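PDB 1FX4: receptor-type adenylate cyclase GRESAG 4.3 from Trypanosoma brucei, which catalyses, through the class III cyclase domain described here, the magnesium-dependent conversion of ATP to 3',5'-cyclic AMP and diphosphate, and could act as a receptor for an unknown ligand. Local coordinates for residues Leu15-Ile20 with Met163-Glu168; Asp19-Thr24 with Arg133-Ile138. All coordinates share one frame; numbering follows the deposited sequence.

Overall arrangement
Both contacts start from strand 13-20 and share Asp19 and Ile20 at its C-terminal end, beside the magnesium ion; their centres lie about 9 Å apart. Contact 1 lays helix 159-170 along one face of that strand, whereas contact 2 pairs its end with the neighbouring strand 134-141. The two are joined by the backbone, with Phe17 N 2.9 Å from Gly137 O, and by charge, with Glu168 OE1 3.4 Å from Arg135 NH1. Asp19 is the pivot, since its OD1 binds the magnesium ion at 2.3 Å and Asp62, in the connection between strands 55-60 and 63-68, supplies the second protein ligand.

Contact 1: residues Leu15-Ile20 with Met163-Glu168; sequences LIFTDI and MAARTE. With MG (magnesium ion), chain B.
Ala164 opens the contact from the helix side, its methyl lodged between two side chains of the strand. Ala164 CB lies 3.7 Å from Leu15 CB and 3.5 Å from Phe17 CD1, meeting the Phe17 ring at the edge, near the ring plane. One residue on, Ala165 covers a face of the same ring: its CB stands 4.0 Å from the ring centroid and only 7° off the normal, a CH-pi contact. Two successive alanines thus hold the phenyl group from edge and face, and their small side chains let the helix backbone come close to the strand, the axes approaching to 7.5 Å. A turn later, Glu168 reaches along the strand toward its C-terminal end. Its CG is anti to the backbone N (chi1 172°) and the chain bends at chi2, which lays CG against Phe17 O and carries the carboxylate to Asp19, Glu168 OE1 being 3.0 Å from Asp19 CB. The two carboxylates, their planes 46° apart, keep Asp19 OD2 and Glu168 OE1 4.1 Å from each other. Water 2 sits between these two oxygens, 2.6 Å from Asp19 OD2, and can donate to either; Arg135 NH1 lies near both acids, in long, weak ion pairs. Asp19 OD1 meanwhile binds the magnesium ion, and water 3, a ligand of the metal, donates to OD2, so the carboxylate is held at both oxygens. This is helix-on-sheet packing in the alpha/beta catalytic domain of a class III cyclase, leading from an apolar alanine-phenylalanine interface into the two-aspartate magnesium site that Asp19 forms with Asp62.

Contact 2: residues Asp19-Thr24 with Arg133-Ile138; sequences DIESST and RVRVGI. With MG (magnesium ion), chain B.
With chi1 at 67°, Arg135 places CG between its own backbone N and carbonyl carbon, and a bend at chi3 turns the guanidinium back beside Asp19 and toward Glu21. NH1 comes alongside the Asp19 carboxylate, whose plane is turned 77° from the guanidinium, and Arg135 NH1 forms a long salt bridge to Asp19 OD2 at 3.9 Å. Water 2, in the guanidinium plane, also links the two groups, though its bond from NH1 is weak. NH2 points to the turn instead: water 7 lies at the guanidinium edge and accepts from both Arg135 NH2 and Ser22 N, the latter at 2.8 Å. The backbones beneath are antiparallel. Asp19 and Arg135 form a hydrogen-bonded pair, Arg135 N giving to Asp19 O at 2.9 Å, and Ile20 faces Val134 in a non-hydrogen-bonded pair. Glu21 N then donates to Arg133 O at 2.7 Å, nearly straight at 166°, just as the chain enters a type II turn from Ile20 to Ser23. That turn leaves Ile20 O facing the metal site, where the magnesium-bound water 4 donates to it. Farther out, the extended side chains of Glu21 and Arg133 run side by side; water 6 accepts from Arg133 NH1 and can donate to Glu21 OE2. Glu21 OE1 accepts from Gly173 N, while the Arg133 guanidinium bonds to Tyr125 OH and forms a salt bridge with Glu103. Strand 134-141 lies between strands 13-20 and 176-179; on the Ile20-Val134 face, both side chains pack against helix 34-51, and Val134 also meets helix 71-87.

Contact 1: residues Leu15-Ile20 with Met163-Glu168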
ATOM      1  N   LEU A  15     -17.744  -2.536   3.553  1.00 21.07           N
ATOM      2  CA  LEU A  15     -16.380  -2.083   3.444  1.00 20.66           C
ATOM      3  C   LEU A  15     -16.328  -0.772   2.691  1.00 20.31           C
ATOM      4  O   LEU A  15     -17.078  -0.561   1.742  1.00 20.78           O
ATOM      5  CB  LEU A  15     -15.539  -3.127   2.711  1.00 21.87           C
ATOM      6  CG  LEU A  15     -15.374  -4.442   3.465  1.00 21.53           C
ATOM      7  CD1 LEU A  15     -14.625  -5.410   2.564  1.00 22.80           C
ATOM      8  CD2 LEU A  15     -14.610  -4.202   4.764  1.00 21.64           C
ATOM      9  N   ILE A  16     -15.454   0.112   3.153  1.00 20.50           N
ATOM     10  CA  ILE A  16     -15.248   1.405   2.520  1.00 20.51           C
ATOM     11  C   ILE A  16     -13.776   1.502   2.161  1.00 20.13           C
ATOM     12  O   ILE A  16     -12.915   1.243   3.007  1.00 21.78           O
ATOM     13  CB  ILE A  16     -15.507   2.578   3.487  1.00 21.78           C
ATOM     14  CG1 ILE A  16     -16.913   2.510   4.079  1.00 21.64           C
ATOM     15  CG2 ILE A  16     -15.284   3.911   2.749  1.00 20.76           C
ATOM     16  CD1 ILE A  16     -17.101   3.489   5.237  1.00 25.09           C
ATOM     17  N   PHE A  17     -13.483   1.786   0.898  1.00 19.51           N
ATOM     18  CA  PHE A  17     -12.105   1.997   0.487  1.00 18.47           C
ATOM     19  C   PHE A  17     -11.992   3.458   0.061  1.00 17.34           C
ATOM     20  O   PHE A  17     -12.888   3.989  -0.584  1.00 17.15           O
ATOM     21  CB  PHE A  17     -11.696   1.081  -0.679  1.00 18.92           C
ATOM     22  CG  PHE A  17     -11.235  -0.283  -0.241  1.00 20.29           C
ATOM     23  CD1 PHE A  17     -12.148  -1.303  -0.054  1.00 21.24           C
ATOM     24  CD2 PHE A  17      -9.884  -0.542  -0.027  1.00 21.26           C
ATOM     25  CE1 PHE A  17     -11.723  -2.572   0.337  1.00 22.28           C
ATOM     26  CE2 PHE A  17      -9.455  -1.816   0.365  1.00 22.26           C
ATOM     27  CZ  PHE A  17     -10.381  -2.824   0.543  1.00 21.07           C
ATOM     28  N   THR A  18     -10.905   4.110   0.453  1.00 16.86           N
ATOM     29  CA  THR A  18     -10.685   5.498   0.071  1.00 16.99           C
ATOM     30  C   THR A  18      -9.291   5.665  -0.471  1.00 17.75           C
ATOM     31  O   THR A  18      -8.412   4.866  -0.172  1.00 18.70           O
ATOM     32  CB  THR A  18     -10.774   6.457   1.271  1.00 17.75           C
ATOM     33  OG1 THR A  18      -9.609   6.319   2.101  1.00 19.07           O
ATOM     34  CG2 THR A  18     -12.031   6.179   2.105  1.00 18.88           C
ATOM     35  N   ASP A  19      -9.098   6.702  -1.272  1.00 17.49           N
ATOM     36  CA  ASP A  19      -7.773   7.016  -1.746  1.00 18.72           C
ATOM     37  C   ASP A  19      -7.769   8.471  -2.153  1.00 18.76           C
ATOM     38  O   ASP A  19      -8.816   9.018  -2.513  1.00 19.05           O
ATOM     39  CB  ASP A  19      -7.351   6.126  -2.910  1.00 20.88           C
ATOM     40  CG  ASP A  19      -5.840   5.932  -2.960  1.00 22.30           C
ATOM     41  OD1 ASP A  19      -5.120   6.652  -2.246  1.00 23.94           O
ATOM     42  OD2 ASP A  19      -5.372   5.045  -3.695  1.00 25.17           O
ATOM     43  N   ILE A  20      -6.606   9.105  -2.063  1.00 18.22           N
ATOM     44  CA  ILE A  20      -6.491  10.496  -2.444  1.00 18.18           C
ATOM     45  C   ILE A  20      -6.245  10.535  -3.943  1.00 19.65           C
ATOM     46  O   ILE A  20      -5.291   9.921  -4.445  1.00 17.08           O
ATOM     47  CB  ILE A  20      -5.336  11.191  -1.723  1.00 18.31           C
ATOM     48  CG1 ILE A  20      -5.604  11.222  -0.212  1.00 19.28           C
ATOM     49  CG2 ILE A  20      -5.186  12.623  -2.238  1.00 17.60           C
ATOM     50  CD1 ILE A  20      -4.495  11.910   0.554  1.00 19.65           C
ATOM     51  N   MET A 163     -14.448  -6.415  -4.296  1.00 28.55           N
ATOM     52  CA  MET A 163     -15.516  -5.654  -4.929  1.00 27.79           C
ATOM     53  C   MET A 163     -15.494  -4.213  -4.416  1.00 26.38           C
ATOM     54  O   MET A 163     -15.651  -3.266  -5.185  1.00 25.30           O
ATOM     55  CB  MET A 163     -16.872  -6.289  -4.626  1.00 30.09           C
ATOM     56  CG  MET A 163     -18.044  -5.538  -5.198  1.00 32.88           C
ATOM     57  SD  MET A 163     -17.980  -5.553  -6.985  1.00 37.77           S
ATOM     58  CE  MET A 163     -18.364  -7.294  -7.295  1.00 34.90           C
ATOM     59  N   ALA A 164     -15.318  -4.060  -3.105  1.00 25.79           N
ATOM     60  CA  ALA A 164     -15.268  -2.730  -2.495  1.00 24.65           C
ATOM     61  C   ALA A 164     -14.068  -1.958  -3.046  1.00 23.82           C
ATOM     62  O   ALA A 164     -14.168  -0.774  -3.369  1.00 21.60           O
ATOM     63  CB  ALA A 164     -15.159  -2.844  -0.991  1.00 23.75           C
ATOM     64  N   ALA A 165     -12.940  -2.653  -3.165  1.00 24.58           N
ATOM     65  CA  ALA A 165     -11.707  -2.054  -3.665  1.00 24.46           C
ATOM     66  C   ALA A 165     -11.841  -1.607  -5.115  1.00 25.27           C
ATOM     67  O   ALA A 165     -11.430  -0.508  -5.473  1.00 24.30           O
ATOM     68  CB  ALA A 165     -10.550  -3.028  -3.509  1.00 25.11           C
ATOM     69  N   ARG A 166     -12.419  -2.453  -5.959  1.00 26.02           N
ATOM     70  CA  ARG A 166     -12.572  -2.076  -7.354  1.00 26.84           C
ATOM     71  C   ARG A 166     -13.610  -0.977  -7.556  1.00 25.54           C
ATOM     72  O   ARG A 166     -13.500  -0.183  -8.480  1.00 24.33           O
ATOM     73  CB  ARG A 166     -12.821  -3.311  -8.223  1.00 30.74           C
ATOM     74  CG  ARG A 166     -11.538  -4.136  -8.332  1.00 35.83           C
ATOM     75  CD  ARG A 166     -11.754  -5.486  -8.954  1.00 40.83           C
ATOM     76  NE  ARG A 166     -12.823  -6.228  -8.288  1.00 44.94           N
ATOM     77  CZ  ARG A 166     -12.808  -7.542  -8.087  1.00 45.91           C
ATOM     78  NH1 ARG A 166     -11.775  -8.267  -8.497  1.00 47.39           N
ATOM     79  NH2 ARG A 166     -13.838  -8.134  -7.498  1.00 47.36           N
ATOM     80  N   THR A 167     -14.555  -0.872  -6.625  1.00 23.81           N
ATOM     81  CA  THR A 167     -15.575   0.173  -6.702  1.00 23.58           C
ATOM     82  C   THR A 167     -14.881   1.509  -6.423  1.00 23.18           C
ATOM     83  O   THR A 167     -15.095   2.495  -7.128  1.00 23.22           O
ATOM     84  CB  THR A 167     -16.704  -0.087  -5.689  1.00 22.95           C
ATOM     85  OG1 THR A 167     -17.415  -1.262  -6.088  1.00 24.08           O
ATOM     86  CG2 THR A 167     -17.675   1.087  -5.632  1.00 22.53           C
ATOM     87  N   GLU A 168     -14.003   1.515  -5.429  1.00 22.60           N
ATOM     88  CA  GLU A 168     -13.249   2.713  -5.098  1.00 23.76           C
ATOM     89  C   GLU A 168     -12.344   3.080  -6.271  1.00 23.87           C
ATOM     90  O   GLU A 168     -12.222   4.254  -6.632  1.00 23.77           O
ATOM     91  CB  GLU A 168     -12.384   2.479  -3.855  1.00 24.13           C
ATOM     92  CG  GLU A 168     -11.405   3.616  -3.522  1.00 27.03           C
ATOM     93  CD  GLU A 168     -10.049   3.478  -4.210  1.00 29.39           C
ATOM     94  OE1 GLU A 168      -9.396   4.498  -4.428  1.00 31.21           O
ATOM     95  OE2 GLU A 168      -9.619   2.362  -4.531  1.00 31.77           O
TER
HETATM   96 MG    MG B2001      -2.930   6.226  -2.771  1.00 22.90          MG
HETATM   97  O   HOH W   1      -6.754   2.054  -3.523  1.00 49.77           O
HETATM   98  O   HOH W   2      -6.945   3.902  -5.477  1.00 59.56           O
HETATM   99  O   HOH W   3      -2.940   4.931  -4.850  1.00 37.41           O
HETATM  100  O   HOH W   4      -3.824   7.840  -4.389  1.00 43.97           O
HETATM  101  O   HOH W   5      -2.652   3.962  -1.756  1.00 36.44           O

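Contact 2: residues Asp19-Thr24 with Arg133-Ile138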
ATOM      1  N   ASP A  19      -9.098   6.702  -1.272  1.00 17.49           N
ATOM      2  CA  ASP A  19      -7.773   7.016  -1.746  1.00 18.72           C
ATOM      3  C   ASP A  19      -7.769   8.471  -2.153  1.00 18.76           C
ATOM      4  O   ASP A  19      -8.816   9.018  -2.513  1.00 19.05           O
ATOM      5  CB  ASP A  19      -7.351   6.126  -2.910  1.00 20.88           C
ATOM      6  CG  ASP A  19      -5.840   5.932  -2.960  1.00 22.30           C
ATOM      7  OD1 ASP A  19      -5.120   6.652  -2.246  1.00 23.94           O
ATOM      8  OD2 ASP A  19      -5.372   5.045  -3.695  1.00 25.17           O
ATOM      9  N   ILE A  20      -6.606   9.105  -2.063  1.00 18.22           N
ATOM     10  CA  ILE A  20      -6.491  10.496  -2.444  1.00 18.18           C
ATOM     11  C   ILE A  20      -6.245  10.535  -3.943  1.00 19.65           C
ATOM     12  O   ILE A  20      -5.291   9.921  -4.445  1.00 17.08           O
ATOM     13  CB  ILE A  20      -5.336  11.191  -1.723  1.00 18.31           C
ATOM     14  CG1 ILE A  20      -5.604  11.222  -0.212  1.00 19.28           C
ATOM     15  CG2 ILE A  20      -5.186  12.623  -2.238  1.00 17.60           C
ATOM     16  CD1 ILE A  20      -4.495  11.910   0.554  1.00 19.65           C
ATOM     17  N   GLU A  21      -7.114  11.235  -4.656  1.00 19.70           N
ATOM     18  CA  GLU A  21      -6.950  11.321  -6.089  1.00 21.80           C
ATOM     19  C   GLU A  21      -5.681  12.087  -6.428  1.00 20.78           C
ATOM     20  O   GLU A  21      -5.373  13.111  -5.813  1.00 19.09           O
ATOM     21  CB  GLU A  21      -8.143  12.004  -6.745  1.00 24.62           C
ATOM     22  CG  GLU A  21      -8.039  11.957  -8.258  1.00 30.01           C
ATOM     23  CD  GLU A  21      -9.192  12.614  -8.953  1.00 33.04           C
ATOM     24  OE1 GLU A  21      -9.995  11.881  -9.564  1.00 36.09           O
ATOM     25  OE2 GLU A  21      -9.296  13.857  -8.896  1.00 36.22           O
ATOM     26  N   SER A  22      -4.917  11.537  -7.369  1.00 21.15           N
ATOM     27  CA  SER A  22      -3.680  12.172  -7.836  1.00 21.53           C
ATOM     28  C   SER A  22      -2.676  12.476  -6.747  1.00 21.54           C
ATOM     29  O   SER A  22      -1.911  13.430  -6.878  1.00 21.05           O
ATOM     30  CB  SER A  22      -4.005  13.490  -8.539  1.00 21.48           C
ATOM     31  OG  SER A  22      -4.681  13.247  -9.738  1.00 23.02           O
ATOM     32  N   SER A  23      -2.637  11.673  -5.688  1.00 21.57           N
ATOM     33  CA  SER A  23      -1.690  11.975  -4.622  1.00 22.49           C
ATOM     34  C   SER A  23      -0.238  11.908  -5.088  1.00 22.55           C
ATOM     35  O   SER A  23       0.592  12.695  -4.655  1.00 21.68           O
ATOM     36  CB  SER A  23      -1.906  11.091  -3.397  1.00 23.74           C
ATOM     37  OG  SER A  23      -1.666   9.730  -3.673  1.00 25.70           O
ATOM     38  N   THR A  24       0.060  10.978  -5.981  1.00 23.33           N
ATOM     39  CA  THR A  24       1.428  10.856  -6.481  1.00 24.80           C
ATOM     40  C   THR A  24       1.868  12.161  -7.152  1.00 23.79           C
ATOM     41  O   THR A  24       2.906  12.725  -6.810  1.00 24.72           O
ATOM     42  CB  THR A  24       1.538   9.664  -7.437  1.00 25.76           C
ATOM     43  OG1 THR A  24       1.247   8.471  -6.706  1.00 27.85           O
ATOM     44  CG2 THR A  24       2.933   9.551  -7.991  1.00 26.14           C
ATOM     45  N   ARG A 133      -8.782  15.687  -2.729  1.00 18.29           N
ATOM     46  CA  ARG A 133      -9.974  15.021  -3.246  1.00 18.60           C
ATOM     47  C   ARG A 133      -9.871  13.525  -2.989  1.00 19.25           C
ATOM     48  O   ARG A 133      -8.965  12.849  -3.503  1.00 20.06           O
ATOM     49  CB  ARG A 133     -10.163  15.289  -4.735  1.00 18.24           C
ATOM     50  CG  ARG A 133     -10.390  16.750  -5.057  1.00 18.05           C
ATOM     51  CD  ARG A 133     -10.591  16.916  -6.554  1.00 18.07           C
ATOM     52  NE  ARG A 133     -10.585  18.320  -6.950  1.00 17.64           N
ATOM     53  CZ  ARG A 133     -10.871  18.745  -8.177  1.00 18.05           C
ATOM     54  NH1 ARG A 133     -11.189  17.870  -9.126  1.00 17.58           N
ATOM     55  NH2 ARG A 133     -10.801  20.041  -8.463  1.00 17.05           N
ATOM     56  N   VAL A 134     -10.823  13.011  -2.220  1.00 18.08           N
ATOM     57  CA  VAL A 134     -10.844  11.607  -1.846  1.00 18.11           C
ATOM     58  C   VAL A 134     -11.892  10.825  -2.616  1.00 18.80           C
ATOM     59  O   VAL A 134     -13.041  11.236  -2.697  1.00 19.70           O
ATOM     60  CB  VAL A 134     -11.102  11.464  -0.304  1.00 18.29           C
ATOM     61  CG1 VAL A 134     -11.056  10.003   0.131  1.00 17.89           C
ATOM     62  CG2 VAL A 134     -10.052  12.256   0.465  1.00 17.57           C
ATOM     63  N   ARG A 135     -11.485   9.721  -3.232  1.00 19.73           N
ATOM     64  CA  ARG A 135     -12.429   8.870  -3.941  1.00 20.12           C
ATOM     65  C   ARG A 135     -12.842   7.819  -2.933  1.00 19.20           C
ATOM     66  O   ARG A 135     -12.029   7.366  -2.120  1.00 18.54           O
ATOM     67  CB  ARG A 135     -11.804   8.227  -5.182  1.00 23.16           C
ATOM     68  CG  ARG A 135     -10.737   7.230  -4.905  1.00 25.40           C
ATOM     69  CD  ARG A 135     -10.287   6.548  -6.212  1.00 30.26           C
ATOM     70  NE  ARG A 135      -9.478   7.426  -7.025  1.00 33.22           N
ATOM     71  CZ  ARG A 135      -8.175   7.259  -7.231  1.00 36.33           C
ATOM     72  NH1 ARG A 135      -7.522   6.233  -6.687  1.00 36.30           N
ATOM     73  NH2 ARG A 135      -7.524   8.129  -7.978  1.00 37.10           N
ATOM     74  N   VAL A 136     -14.115   7.447  -2.967  1.00 17.96           N
ATOM     75  CA  VAL A 136     -14.642   6.489  -2.011  1.00 18.45           C
ATOM     76  C   VAL A 136     -15.510   5.456  -2.685  1.00 18.29           C
ATOM     77  O   VAL A 136     -16.355   5.786  -3.513  1.00 19.40           O
ATOM     78  CB  VAL A 136     -15.488   7.214  -0.913  1.00 17.73           C
ATOM     79  CG1 VAL A 136     -16.025   6.208   0.098  1.00 17.47           C
ATOM     80  CG2 VAL A 136     -14.645   8.295  -0.226  1.00 17.92           C
ATOM     81  N   GLY A 137     -15.297   4.201  -2.316  1.00 18.12           N
ATOM     82  CA  GLY A 137     -16.085   3.116  -2.860  1.00 18.92           C
ATOM     83  C   GLY A 137     -16.646   2.365  -1.673  1.00 18.67           C
ATOM     84  O   GLY A 137     -15.930   2.144  -0.703  1.00 18.68           O
ATOM     85  N   ILE A 138     -17.906   1.946  -1.771  1.00 19.05           N
ATOM     86  CA  ILE A 138     -18.574   1.234  -0.680  1.00 20.26           C
ATOM     87  C   ILE A 138     -19.288  -0.006  -1.204  1.00 20.64           C
ATOM     88  O   ILE A 138     -19.991   0.055  -2.216  1.00 19.79           O
ATOM     89  CB  ILE A 138     -19.649   2.126  -0.011  1.00 19.55           C
ATOM     90  CG1 ILE A 138     -19.039   3.458   0.454  1.00 20.49           C
ATOM     91  CG2 ILE A 138     -20.326   1.378   1.150  1.00 19.77           C
ATOM     92  CD1 ILE A 138     -20.101   4.472   0.938  1.00 20.29           C
TER
HETATM   93 MG    MG B2001      -2.930   6.226  -2.771  1.00 22.90          MG
HETATM   94  O   HOH W   2      -6.945   3.902  -5.477  1.00 59.56           O
HETATM   95  O   HOH W   3      -2.940   4.931  -4.850  1.00 37.41           O
HETATM   96  O   HOH W   4      -3.824   7.840  -4.389  1.00 43.97           O
HETATM   97  O   HOH W   6     -12.128  15.044  -8.960  1.00 30.82           O
HETATM   98  O   HOH W   7      -5.321   9.166  -8.705  1.00 34.26           O
HETATM   99  O   HOH W   5      -2.652   3.962  -1.756  1.00 36.44           O